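Long-range contacts in ADP-ribosylation factor-binding protein GGA2 (Saccharomyces cerevisiae, PDB 3MNM), which may help regulate membrane traffic through the trans-Golgi network and binds the small GTPases ARF1 and ARF2, the chain here being its GAE (ear) domain: residues 21-26 / 116-121; 38-43 / 76-81; 45-50 / 103-108. All blocks are in the same frame, centred on the assembly; numbering follows the deposited sequence. Where two conformers were deposited one is given.

Contact 1: residues 21-26 / 116-121; sequences IEFEIS and AVFTLP
F23 and F118 form an offset edge-to-face pair, F23 directing its ring edge at the face of F118. Their planes stand at 87° and their centroids lie 5.2 Å apart. The touching edge is the CD1-CE1 side of F23: CD1 comes within 3.6 Å of F118 CE2, and CE1 within 3.7 Å of F118 CD2. F118 meets this edge because its CG lies anti to the backbone N (chi1 174°), which swings the ring from the loop just after strand 110-117 toward residues 21-26.

No hydrogen bond joins the two segments, and the CA atoms of the nearest pair, I25 and P121, are still 7.9 Å apart, so side chains alone span the gap. In the Ig-like beta sandwich of the GAE domain, strand 19-27 belongs to one sheet, and the loop leaving strand 110-117 of the other packs back on it. V13 packs on F23 from the first sheet and W101 on F118 from the second, while the acidic groups of E22 and E24 are paired with R10.

The remaining contacts are aliphatic and converge on one methyl group. I25 CD1 butts against the pyrrolidine ring, 3.4 Å from P121 CD, tighter than usual carbon contact. The L120 side chain runs at an angle to that of I25, with L120 CG 3.6 Å from I25 CD1, and F118 offers its ring edge to the same methyl at 4.3 Å, measured from CE2 to I25 CD1.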
ATOM      1  N   ILE A  21       3.733   3.817   4.524  1.00 12.40           N
ATOM      2  CA  ILE A  21       2.930   3.360   3.396  1.00 11.03           C
ATOM      3  C   ILE A  21       2.065   4.502   2.910  1.00 16.72           C
ATOM      4  O   ILE A  21       1.361   5.124   3.710  1.00 14.92           O
ATOM      5  CB  ILE A  21       1.995   2.176   3.766  1.00 10.72           C
ATOM      6  CG1 ILE A  21       2.775   1.035   4.442  1.00 12.46           C
ATOM      7  CG2 ILE A  21       1.194   1.715   2.515  1.00 11.75           C
ATOM      8  CD1 ILE A  21       1.887  -0.126   4.947  1.00 11.67           C
ATOM      9  N   GLU A  22       2.125   4.784   1.611  1.00 11.76           N
ATOM     10  CA  GLU A  22       1.282   5.808   0.991  1.00 14.45           C
ATOM     11  C   GLU A  22       0.550   5.272  -0.241  1.00 17.92           C
ATOM     12  O   GLU A  22       1.052   4.386  -0.930  1.00 13.78           O
ATOM     13  CB  GLU A  22       2.126   7.021   0.580  1.00 16.01           C
ATOM     14  CG  GLU A  22       2.847   7.701   1.724  1.00 15.30           C
ATOM     15  CD  GLU A  22       3.886   8.692   1.234  1.00 23.93           C
ATOM     16  OE1 GLU A  22       4.784   8.279   0.468  1.00 19.85           O
ATOM     17  OE2 GLU A  22       3.808   9.885   1.610  1.00 22.00           O
ATOM     18  N   PHE A  23      -0.637   5.816  -0.516  1.00 14.88           N
ATOM     19  CA  PHE A  23      -1.345   5.522  -1.754  1.00 16.70           C
ATOM     20  C   PHE A  23      -1.402   6.772  -2.623  1.00 20.10           C
ATOM     21  O   PHE A  23      -1.598   7.880  -2.120  1.00 19.88           O
ATOM     22  CB  PHE A  23      -2.799   5.111  -1.506  1.00 17.17           C
ATOM     23  CG  PHE A  23      -2.975   3.777  -0.824  1.00 17.98           C
ATOM     24  CD1 PHE A  23      -4.182   3.463  -0.220  1.00 16.30           C
ATOM     25  CD2 PHE A  23      -1.959   2.843  -0.793  1.00 19.90           C
ATOM     26  CE1 PHE A  23      -4.370   2.235   0.414  1.00 18.34           C
ATOM     27  CE2 PHE A  23      -2.138   1.620  -0.160  1.00 21.72           C
ATOM     28  CZ  PHE A  23      -3.345   1.316   0.441  1.00 21.05           C
ATOM     29  N   GLU A  24      -1.232   6.586  -3.922  1.00 15.62           N
ATOM     30  CA  GLU A  24      -1.649   7.588  -4.898  1.00 16.08           C
ATOM     31  C   GLU A  24      -2.956   7.101  -5.499  1.00 22.88           C
ATOM     32  O   GLU A  24      -2.997   6.049  -6.140  1.00 19.24           O
ATOM     33  CB  GLU A  24      -0.571   7.821  -5.971  1.00 17.04           C
ATOM     34  CG  GLU A  24       0.550   8.764  -5.530  1.00 27.12           C
ATOM     35  CD  GLU A  24       1.629   8.984  -6.597  1.00 30.71           C
ATOM     36  OE1 GLU A  24       1.465   8.511  -7.745  1.00 25.30           O
ATOM     37  OE2 GLU A  24       2.657   9.621  -6.274  1.00 29.94           O
ATOM     38  N   ILE A  25      -4.032   7.857  -5.266  1.00 16.76           N
ATOM     39  CA  ILE A  25      -5.363   7.452  -5.690  1.00 15.52           C
ATOM     40  C   ILE A  25      -5.910   8.447  -6.700  1.00 26.62           C
ATOM     41  O   ILE A  25      -5.879   9.652  -6.458  1.00 23.80           O
ATOM     42  CB  ILE A  25      -6.331   7.368  -4.490  1.00 20.74           C
ATOM     43  CG1 ILE A  25      -5.776   6.407  -3.433  1.00 23.05           C
ATOM     44  CG2 ILE A  25      -7.748   6.946  -4.937  1.00 21.53           C
ATOM     45  CD1 ILE A  25      -6.525   6.458  -2.120  1.00 34.38           C
ATOM     46  N   SER A  26      -6.398   7.941  -7.827  1.00 20.86           N
ATOM     47  CA  SER A  26      -7.015   8.799  -8.839  1.00 28.19           C
ATOM     48  C   SER A  26      -8.190   8.103  -9.515  1.00 32.08           C
ATOM     49  O   SER A  26      -8.213   6.883  -9.635  1.00 27.10           O
ATOM     50  CB  SER A  26      -5.984   9.230  -9.883  1.00 26.85           C
ATOM     51  OG  SER A  26      -5.425   8.114 -10.562  1.00 29.15           O
ATOM     52  N   ALA A 116      -4.264  -2.608   9.196  1.00 11.72           N
ATOM     53  CA  ALA A 116      -5.352  -1.656   9.496  1.00 14.75           C
ATOM     54  C   ALA A 116      -6.477  -1.726   8.481  1.00 24.47           C
ATOM     55  O   ALA A 116      -6.389  -2.419   7.467  1.00 17.26           O
ATOM     56  CB  ALA A 116      -4.842  -0.234   9.536  1.00 13.30           C
ATOM     57  N   VAL A 117      -7.530  -0.960   8.776  1.00 26.34           N
ATOM     58  CA  VAL A 117      -8.597  -0.626   7.839  1.00 34.26           C
ATOM     59  C   VAL A 117      -8.452   0.832   7.363  1.00 30.20           C
ATOM     60  O   VAL A 117      -8.351   1.755   8.182  1.00 37.67           O
ATOM     61  CB  VAL A 117      -9.954  -0.785   8.523  1.00 31.08           C
ATOM     62  CG1 VAL A 117     -10.330  -2.262   8.611  1.00 27.59           C
ATOM     63  CG2 VAL A 117      -9.901  -0.150   9.922  1.00 24.48           C
ATOM     64  N   PHE A 118      -8.440   1.042   6.047  1.00 21.76           N
ATOM     65  CA  PHE A 118      -8.180   2.371   5.477  1.00 26.56           C
ATOM     66  C   PHE A 118      -9.308   2.880   4.571  1.00 30.64           C
ATOM     67  O   PHE A 118      -9.720   2.204   3.624  1.00 29.35           O
ATOM     68  CB  PHE A 118      -6.841   2.387   4.715  1.00 28.28           C
ATOM     69  CG  PHE A 118      -6.567   3.679   3.985  1.00 24.18           C
ATOM     70  CD1 PHE A 118      -5.988   4.757   4.643  1.00 27.68           C
ATOM     71  CD2 PHE A 118      -6.886   3.817   2.640  1.00 27.96           C
ATOM     72  CE1 PHE A 118      -5.735   5.945   3.972  1.00 28.67           C
ATOM     73  CE2 PHE A 118      -6.642   5.003   1.963  1.00 29.44           C
ATOM     74  CZ  PHE A 118      -6.063   6.068   2.627  1.00 31.57           C
ATOM     75  N   THR A 119      -9.795   4.083   4.864  1.00 31.11           N
ATOM     76  CA  THR A 119     -10.862   4.694   4.075  1.00 27.32           C
ATOM     77  C   THR A 119     -10.299   5.611   2.994  1.00 28.55           C
ATOM     78  O   THR A 119      -9.615   6.589   3.286  1.00 30.38           O
ATOM     79  CB  THR A 119     -11.856   5.461   4.971  1.00 34.17           C
ATOM     80  OG1 THR A 119     -12.548   4.532   5.816  1.00 28.60           O
ATOM     81  CG2 THR A 119     -12.877   6.208   4.112  1.00 39.47           C
ATOM     82  N   LEU A 120     -10.584   5.281   1.739  1.00 28.65           N
ATOM     83  CA  LEU A 120     -10.073   6.054   0.619  1.00 29.86           C
ATOM     84  C   LEU A 120     -10.697   7.442   0.570  1.00 42.11           C
ATOM     85  O   LEU A 120     -11.874   7.611   0.901  1.00 40.19           O
ATOM     86  CB  LEU A 120     -10.325   5.333  -0.711  1.00 30.94           C
ATOM     87  CG  LEU A 120      -9.270   4.328  -1.184  1.00 34.58           C
ATOM     88  CD1 LEU A 120      -9.064   3.231  -0.158  1.00 38.47           C
ATOM     89  CD2 LEU A 120      -9.652   3.739  -2.540  1.00 38.15           C
ATOM     90  N   PRO A 121      -9.905   8.444   0.165  1.00 39.61           N
ATOM     91  CA  PRO A 121     -10.478   9.762  -0.114  1.00 44.06           C
ATOM     92  C   PRO A 121     -11.420   9.645  -1.298  1.00 49.46           C
ATOM     93  O   PRO A 121     -11.239   8.776  -2.153  1.00 41.23           O
ATOM     94  CB  PRO A 121      -9.257  10.606  -0.497  1.00 39.13           C
ATOM     95  CG  PRO A 121      -8.224   9.623  -0.930  1.00 38.89           C
ATOM     96  CD  PRO A 121      -8.454   8.405  -0.081  1.00 35.92           C
TER

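Contact 2: residues 38-43 / 76-81; sequences FFTNLS and AKDGIS
A76 receives the N41 amide on its carbonyl: N41 N lies 2.8 Å from A76 O, in the carbonyl plane. That oxygen also takes a CA-H...O contact from T40. At K77 the link is thin, the aliphatic CG lying near T40 CG2. D78 is held directly by one hydrogen bond and indirectly through a water. Its backbone N donates to T40 OG1 at 3.1 Å in an almost straight bond (173°), made possible by a chi1 of -71° that sets the T40 hydroxyl beside its own backbone N. The water joins T40 OG1 to D78 OD1, whereas D78 OD2 is paired with R10, and the carboxylate lies obliquely beside the F38 ring, its plane 45° from it, D78 CG being 3.6 Å from F38 CD1. G79 N and I80 N both point to F39 O, each bond weak. I80 O then accepts firmly from F39 N at 2.9 Å and also lies in plane at the edge of the F39 ring. S81 CB sits near F38 CD1. The antiparallel pairing of strands 38-41 and 80-81, in one sheet of the Ig-like sandwich, thus begins with a classic beta bulge, G79 and I80 both facing F39.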
ATOM      1  N   PHE A  38       3.037   3.014  -2.310  1.00 13.96           N
ATOM      2  CA  PHE A  38       4.455   3.331  -2.204  1.00 12.00           C
ATOM      3  C   PHE A  38       4.942   3.032  -0.811  1.00 12.16           C
ATOM      4  O   PHE A  38       4.338   3.463   0.181  1.00 14.72           O
ATOM      5  CB  PHE A  38       4.709   4.811  -2.504  1.00 11.00           C
ATOM      6  CG  PHE A  38       4.462   5.189  -3.926  1.00 14.06           C
ATOM      7  CD1 PHE A  38       5.492   5.136  -4.855  1.00 17.79           C
ATOM      8  CD2 PHE A  38       3.206   5.601  -4.345  1.00 16.80           C
ATOM      9  CE1 PHE A  38       5.274   5.497  -6.177  1.00 18.86           C
ATOM     10  CE2 PHE A  38       2.984   5.961  -5.665  1.00 20.16           C
ATOM     11  CZ  PHE A  38       4.022   5.910  -6.580  1.00 19.67           C
ATOM     12  N   PHE A  39       6.061   2.317  -0.733  1.00 10.02           N
ATOM     13  CA  PHE A  39       6.619   1.889   0.531  1.00  9.39           C
ATOM     14  C   PHE A  39       7.968   2.535   0.718  1.00 13.93           C
ATOM     15  O   PHE A  39       8.834   2.431  -0.142  1.00 12.99           O
ATOM     16  CB  PHE A  39       6.748   0.363   0.554  1.00 10.17           C
ATOM     17  CG  PHE A  39       5.432  -0.334   0.450  1.00  9.52           C
ATOM     18  CD1 PHE A  39       4.770  -0.759   1.601  1.00 12.19           C
ATOM     19  CD2 PHE A  39       4.835  -0.530  -0.784  1.00  9.88           C
ATOM     20  CE1 PHE A  39       3.524  -1.382   1.503  1.00 10.87           C
ATOM     21  CE2 PHE A  39       3.597  -1.142  -0.891  1.00 13.18           C
ATOM     22  CZ  PHE A  39       2.937  -1.564   0.259  1.00 13.52           C
ATOM     23  N   THR A  40       8.112   3.225   1.841  1.00 10.61           N
ATOM     24  CA  THR A  40       9.327   3.953   2.196  1.00 13.44           C
ATOM     25  C   THR A  40       9.916   3.415   3.500  1.00 15.71           C
ATOM     26  O   THR A  40       9.232   3.271   4.524  1.00 13.00           O
ATOM     27  CB  THR A  40       9.025   5.460   2.331  1.00 10.10           C
ATOM     28  OG1 THR A  40       8.766   6.001   1.036  1.00 13.71           O
ATOM     29  CG2 THR A  40      10.201   6.202   3.003  1.00 15.09           C
ATOM     30  N   ASN A  41      11.203   3.104   3.473  1.00 13.88           N
ATOM     31  CA  ASN A  41      11.853   2.526   4.630  1.00 12.84           C
ATOM     32  C   ASN A  41      12.263   3.635   5.591  1.00 15.97           C
ATOM     33  O   ASN A  41      12.966   4.557   5.194  1.00 15.79           O
ATOM     34  CB  ASN A  41      13.075   1.720   4.167  1.00 11.97           C
ATOM     35  CG  ASN A  41      13.699   0.883   5.274  1.00 13.58           C
ATOM     36  OD1 ASN A  41      13.281   0.932   6.433  1.00 13.67           O
ATOM     37  ND2 ASN A  41      14.729   0.090   4.910  1.00 13.97           N
ATOM     38  N   LEU A  42      11.798   3.562   6.839  1.00 14.17           N
ATOM     39  CA  LEU A  42      12.173   4.562   7.847  1.00 17.35           C
ATOM     40  C   LEU A  42      13.288   4.057   8.762  1.00 19.72           C
ATOM     41  O   LEU A  42      13.726   4.760   9.676  1.00 20.50           O
ATOM     42  CB  LEU A  42      10.938   4.973   8.674  1.00 15.95           C
ATOM     43  CG  LEU A  42       9.782   5.526   7.843  1.00 17.20           C
ATOM     44  CD1 LEU A  42       8.541   5.749   8.713  1.00 16.85           C
ATOM     45  CD2 LEU A  42      10.159   6.808   7.120  1.00 22.96           C
ATOM     46  N   SER A  43      13.730   2.823   8.529  1.00 16.32           N
ATOM     47  CA  SER A  43      14.795   2.222   9.308  1.00 15.51           C
ATOM     48  C   SER A  43      16.136   2.477   8.616  1.00 17.40           C
ATOM     49  O   SER A  43      16.175   2.623   7.405  1.00 15.17           O
ATOM     50  CB  SER A  43      14.577   0.713   9.428  1.00 17.38           C
ATOM     51  OG  SER A  43      15.632   0.104  10.162  1.00 20.50           O
ATOM     52  N   ALA A  76      15.293   3.900   2.180  1.00 12.59           N
ATOM     53  CA  ALA A  76      14.861   3.981   0.796  1.00 13.41           C
ATOM     54  C   ALA A  76      13.542   4.714   0.673  1.00 16.81           C
ATOM     55  O   ALA A  76      12.576   4.367   1.348  1.00 16.55           O
ATOM     56  CB  ALA A  76      14.729   2.578   0.190  1.00 13.23           C
ATOM     57  N   LYS A  77      13.504   5.711  -0.198  1.00 14.48           N
ATOM     58  CA  LYS A  77      12.248   6.377  -0.527  1.00 15.53           C
ATOM     59  C   LYS A  77      11.571   5.694  -1.704  1.00 17.56           C
ATOM     60  O   LYS A  77      12.174   5.511  -2.776  1.00 15.01           O
ATOM     61  CB  LYS A  77      12.473   7.870  -0.804  1.00 20.73           C
ATOM     62  CG  LYS A  77      12.695   8.675   0.469  1.00 26.30           C
ATOM     63  CD  LYS A  77      13.174  10.099   0.188  1.00 31.50           C
ATOM     64  CE  LYS A  77      12.180  10.880  -0.660  1.00 40.79           C
ATOM     65  NZ  LYS A  77      12.652  12.284  -0.892  1.00 48.08           N
ATOM     66  N   ASP A  78      10.313   5.309  -1.513  1.00 13.93           N
ATOM     67  CA  ASP A  78       9.572   4.623  -2.564  1.00 15.31           C
ATOM     68  C   ASP A  78      10.369   3.418  -3.062  1.00 12.63           C
ATOM     69  O   ASP A  78      10.483   3.182  -4.277  1.00 15.34           O
ATOM     70  CB  ASP A  78       9.264   5.566  -3.732  1.00 17.80           C
ATOM     71  CG  ASP A  78       8.357   6.719  -3.323  1.00 18.55           C
ATOM     72  OD1 ASP A  78       7.765   6.647  -2.230  1.00 16.52           O
ATOM     73  OD2 ASP A  78       8.243   7.688  -4.097  1.00 22.07           O
ATOM     74  N   GLY A  79      10.910   2.665  -2.115  1.00 11.28           N
ATOM     75  CA  GLY A  79      11.739   1.514  -2.439  1.00 15.70           C
ATOM     76  C   GLY A  79      10.960   0.387  -3.094  1.00 17.10           C
ATOM     77  O   GLY A  79      11.507  -0.378  -3.883  1.00 14.95           O
ATOM     78  N   ILE A  80       9.675   0.286  -2.762  1.00 11.22           N
ATOM     79  CA  ILE A  80       8.798  -0.732  -3.314  1.00 10.34           C
ATOM     80  C   ILE A  80       7.510  -0.044  -3.691  1.00 14.65           C
ATOM     81  O   ILE A  80       7.091   0.901  -3.001  1.00 12.97           O
ATOM     82  CB  ILE A  80       8.484  -1.829  -2.268  1.00 10.90           C
ATOM     83  CG1 ILE A  80       9.766  -2.589  -1.898  1.00 12.37           C
ATOM     84  CG2 ILE A  80       7.404  -2.781  -2.793  1.00 12.62           C
ATOM     85  CD1 ILE A  80       9.624  -3.439  -0.631  1.00 10.88           C
ATOM     86  N   SER A  81       6.898  -0.478  -4.788  1.00 11.64           N
ATOM     87  CA  SER A  81       5.578   0.034  -5.152  1.00 11.28           C
ATOM     88  C   SER A  81       4.735  -1.042  -5.796  1.00 13.20           C
ATOM     89  O   SER A  81       5.250  -2.059  -6.262  1.00 13.33           O
ATOM     90  CB  SER A  81       5.705   1.231  -6.103  1.00 12.36           C
ATOM     91  OG  SER A  81       6.177   0.788  -7.374  1.00 14.98           O
TER
HETATM   92  O   HOH W   1       8.673   8.702  -0.174  1.00 34.43           O

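Contact 3: residues 45-50 / 103-108; sequences SPISNL and VNYSVN
S106 and Y105 lose the most surface to residues 45-50, whose short strand 47-48 runs antiparallel to strand 100-107 in one sheet of the Ig-like sandwich before the chain turns a corner at N49. S106 forms a hydrogen-bonded pair with S48: S48 N donates to S106 O at 3.0 Å, and S106 N to S48 O at 2.8 Å (172°). A water joins S48 OG to P46 O, with a weak third bond to S106 O. In one of two conformers of S106, OG accepts from N49 ND2 at 2.9 Å.

Y105 points to the other face of the strand, where I47 and L50 pack obliquely against it. I47 CG2 sits 3.7 Å from Y105 CD2, and L50 CB meets Y105 CB at 4.0 Å. The tyrosine hydroxyl is bonded elsewhere, to E114, and L19 from the facing sheet packs on both I47 and Y105, so this side belongs to the sandwich interior.

L50 lies past the corner; its CG, anti to the backbone N at chi1 -169°, reaches V103 CG2 at 3.7 Å, and its CA gives a CA-H...O contact to N104 O. Toward the other end, a second water bridges P46 O and N108 N, 2.8 Å from each.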
ATOM      1  N   SER A  45      18.309   0.271   8.639  1.00 17.03           N
ATOM      2  CA  SER A  45      18.625  -1.085   8.204  0.63 21.81           C
ATOM      3  C   SER A  45      17.689  -1.515   7.077  1.00 18.22           C
ATOM      4  O   SER A  45      16.601  -0.969   6.922  1.00 14.94           O
ATOM      5  CB  SER A  45      18.529  -2.055   9.385  0.63 22.04           C
ATOM      6  OG  SER A  45      19.474  -1.725  10.394  0.63 25.84           O
ATOM      7  N   PRO A  46      18.106  -2.508   6.278  1.00 14.02           N
ATOM      8  CA  PRO A  46      17.208  -2.883   5.177  1.00 12.55           C
ATOM      9  C   PRO A  46      15.964  -3.618   5.628  1.00 13.15           C
ATOM     10  O   PRO A  46      15.983  -4.346   6.612  1.00 14.16           O
ATOM     11  CB  PRO A  46      18.051  -3.837   4.321  1.00 14.98           C
ATOM     12  CG  PRO A  46      19.401  -3.890   4.947  1.00 23.90           C
ATOM     13  CD  PRO A  46      19.333  -3.322   6.319  1.00 19.53           C
ATOM     14  N   ILE A  47      14.896  -3.421   4.873  1.00 13.47           N
ATOM     15  CA  ILE A  47      13.672  -4.196   5.042  1.00 10.42           C
ATOM     16  C   ILE A  47      13.646  -5.278   3.969  1.00 12.16           C
ATOM     17  O   ILE A  47      13.899  -4.999   2.808  1.00 14.38           O
ATOM     18  CB  ILE A  47      12.430  -3.307   4.909  1.00 16.07           C
ATOM     19  CG1 ILE A  47      12.272  -2.458   6.173  1.00 16.36           C
ATOM     20  CG2 ILE A  47      11.166  -4.162   4.681  1.00 15.86           C
ATOM     21  CD1 ILE A  47      11.055  -1.517   6.150  1.00 15.81           C
ATOM     22  N   SER A  48      13.343  -6.507   4.363  1.00 12.16           N
ATOM     23  CA  SER A  48      13.303  -7.603   3.390  1.00 15.10           C
ATOM     24  C   SER A  48      12.026  -8.415   3.551  1.00 13.32           C
ATOM     25  O   SER A  48      11.267  -8.196   4.493  1.00 13.60           O
ATOM     26  CB  SER A  48      14.526  -8.509   3.567  1.00 17.18           C
ATOM     27  OG  SER A  48      14.589  -9.039   4.873  1.00 17.55           O
ATOM     28  N   ASN A  49      11.811  -9.351   2.630  1.00  9.07           N
ATOM     29  CA  ASN A  49      10.683 -10.260   2.704  1.00  9.86           C
ATOM     30  C   ASN A  49       9.349  -9.517   2.826  1.00  9.71           C
ATOM     31  O   ASN A  49       8.445 -10.015   3.473  1.00 11.52           O
ATOM     32  CB  ASN A  49      10.853 -11.205   3.899  1.00 10.06           C
ATOM     33  CG  ASN A  49      12.143 -12.010   3.822  1.00 13.85           C
ATOM     34  OD1 ASN A  49      12.662 -12.257   2.737  1.00 12.98           O
ATOM     35  ND2 ASN A  49      12.646 -12.436   4.971  1.00 15.91           N
ATOM     36  N   LEU A  50       9.223  -8.355   2.185  1.00  8.89           N
ATOM     37  CA  LEU A  50       8.004  -7.548   2.375  1.00  9.39           C
ATOM     38  C   LEU A  50       6.841  -8.114   1.561  1.00  9.54           C
ATOM     39  O   LEU A  50       6.913  -8.243   0.332  1.00 10.58           O
ATOM     40  CB  LEU A  50       8.258  -6.058   2.040  1.00  9.43           C
ATOM     41  CG  LEU A  50       7.082  -5.147   2.477  1.00  9.22           C
ATOM     42  CD1 LEU A  50       7.650  -3.802   2.954  1.00 11.73           C
ATOM     43  CD2 LEU A  50       6.113  -4.977   1.318  1.00  9.93           C
ATOM     44  N   VAL A 103       0.720  -5.844   6.157  1.00  9.86           N
ATOM     45  CA  VAL A 103       2.079  -5.979   5.652  1.00  9.83           C
ATOM     46  C   VAL A 103       2.912  -6.800   6.638  1.00 11.76           C
ATOM     47  O   VAL A 103       2.807  -6.643   7.856  1.00 11.65           O
ATOM     48  CB  VAL A 103       2.726  -4.594   5.346  1.00  9.06           C
ATOM     49  CG1 VAL A 103       3.041  -3.831   6.630  1.00  9.35           C
ATOM     50  CG2 VAL A 103       3.989  -4.761   4.477  1.00 10.64           C
ATOM     51  N   ASN A 104       3.711  -7.713   6.096  1.00  7.87           N
ATOM     52  CA  ASN A 104       4.648  -8.500   6.894  1.00  7.99           C
ATOM     53  C   ASN A 104       6.009  -8.292   6.267  1.00  9.87           C
ATOM     54  O   ASN A 104       6.116  -8.265   5.044  1.00 10.22           O
ATOM     55  CB  ASN A 104       4.302  -9.995   6.824  1.00 12.03           C
ATOM     56  CG  ASN A 104       3.060 -10.337   7.602  1.00 12.16           C
ATOM     57  OD1 ASN A 104       1.951 -10.163   7.106  1.00 14.14           O
ATOM     58  ND2 ASN A 104       3.234 -10.806   8.841  1.00 13.78           N
ATOM     59  N   TYR A 105       7.032  -8.114   7.090  1.00  9.76           N
ATOM     60  CA  TYR A 105       8.375  -7.908   6.566  1.00 14.56           C
ATOM     61  C   TYR A 105       9.404  -8.217   7.639  1.00 13.79           C
ATOM     62  O   TYR A 105       9.065  -8.407   8.813  1.00 13.17           O
ATOM     63  CB  TYR A 105       8.544  -6.469   6.049  1.00 10.49           C
ATOM     64  CG  TYR A 105       8.321  -5.400   7.098  1.00 11.31           C
ATOM     65  CD1 TYR A 105       7.048  -4.873   7.314  1.00 12.67           C
ATOM     66  CD2 TYR A 105       9.377  -4.910   7.863  1.00 14.06           C
ATOM     67  CE1 TYR A 105       6.830  -3.896   8.273  1.00 13.50           C
ATOM     68  CE2 TYR A 105       9.167  -3.921   8.823  1.00 17.77           C
ATOM     69  CZ  TYR A 105       7.893  -3.421   9.019  1.00 20.60           C
ATOM     70  OH  TYR A 105       7.676  -2.452   9.979  1.00 17.14           O
ATOM     71  N   SER A 106      10.670  -8.273   7.237  1.00 10.83           N
ATOM     72  CA  SER A 106      11.774  -8.493   8.166  0.70 15.55           C
ATOM     73  C   SER A 106      12.619  -7.226   8.283  1.00 15.53           C
ATOM     74  O   SER A 106      12.877  -6.562   7.276  1.00 13.96           O
ATOM     75  CB  SER A 106      12.666  -9.634   7.650  0.70 14.74           C
ATOM     76  OG  SER A 106      11.908 -10.751   7.225  0.70 12.33           O
ATOM     77  N   VAL A 107      13.067  -6.905   9.493  1.00 16.57           N
ATOM     78  CA  VAL A 107      13.988  -5.786   9.705  1.00 17.24           C
ATOM     79  C   VAL A 107      14.773  -6.043  10.996  1.00 17.90           C
ATOM     80  O   VAL A 107      14.222  -6.554  11.970  1.00 22.23           O
ATOM     81  CB  VAL A 107      13.254  -4.416   9.753  1.00 22.55           C
ATOM     82  CG1 VAL A 107      12.334  -4.334  10.968  1.00 19.88           C
ATOM     83  CG2 VAL A 107      14.253  -3.262   9.763  1.00 23.44           C
ATOM     84  N   ASN A 108      16.067  -5.732  10.991  1.00 23.53           N
ATOM     85  CA  ASN A 108      16.913  -6.009  12.164  1.00 29.41           C
ATOM     86  C   ASN A 108      16.884  -7.476  12.633  1.00 31.35           C
ATOM     87  O   ASN A 108      16.946  -7.756  13.830  1.00 34.37           O
ATOM     88  CB  ASN A 108      16.514  -5.102  13.334  1.00 31.67           C
ATOM     89  CG  ASN A 108      16.588  -3.626  12.990  1.00 30.87           C
ATOM     90  OD1 ASN A 108      17.609  -3.140  12.505  1.00 37.93           O
ATOM     91  ND2 ASN A 108      15.507  -2.900  13.262  1.00 35.13           N
TER
HETATM   92  O   HOH W   2      16.136  -7.208   6.440  1.00 17.75           O
HETATM   93  O   HOH W   3      17.617  -5.080   8.724  1.00 22.84           O

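In the fold
Contact 1 joins the two sheets of the sandwich, whereas contacts 2 and 3 are strand pairings, one in each sheet. All three are partly buried: contact 1 lies nearest the chain's centre (7 Å between centres) with no exposed touching residue, contact 3 farthest out (15 Å) with three, P46, N49 and N108. The chemistry differs with the role: 207 Å² of purely apolar packing between sheets, but about 450 Å² each in contacts 2 and 3, where backbone bonds, hydroxyls and waters take part. Contacts 1 and 2 share a sheet; contacts 1 and 3 share the other, through strands 110-117 and 100-107. Contacts 2 and 3 touch at several points, among them I80 CD1 on L50 CB at 4.0 Å.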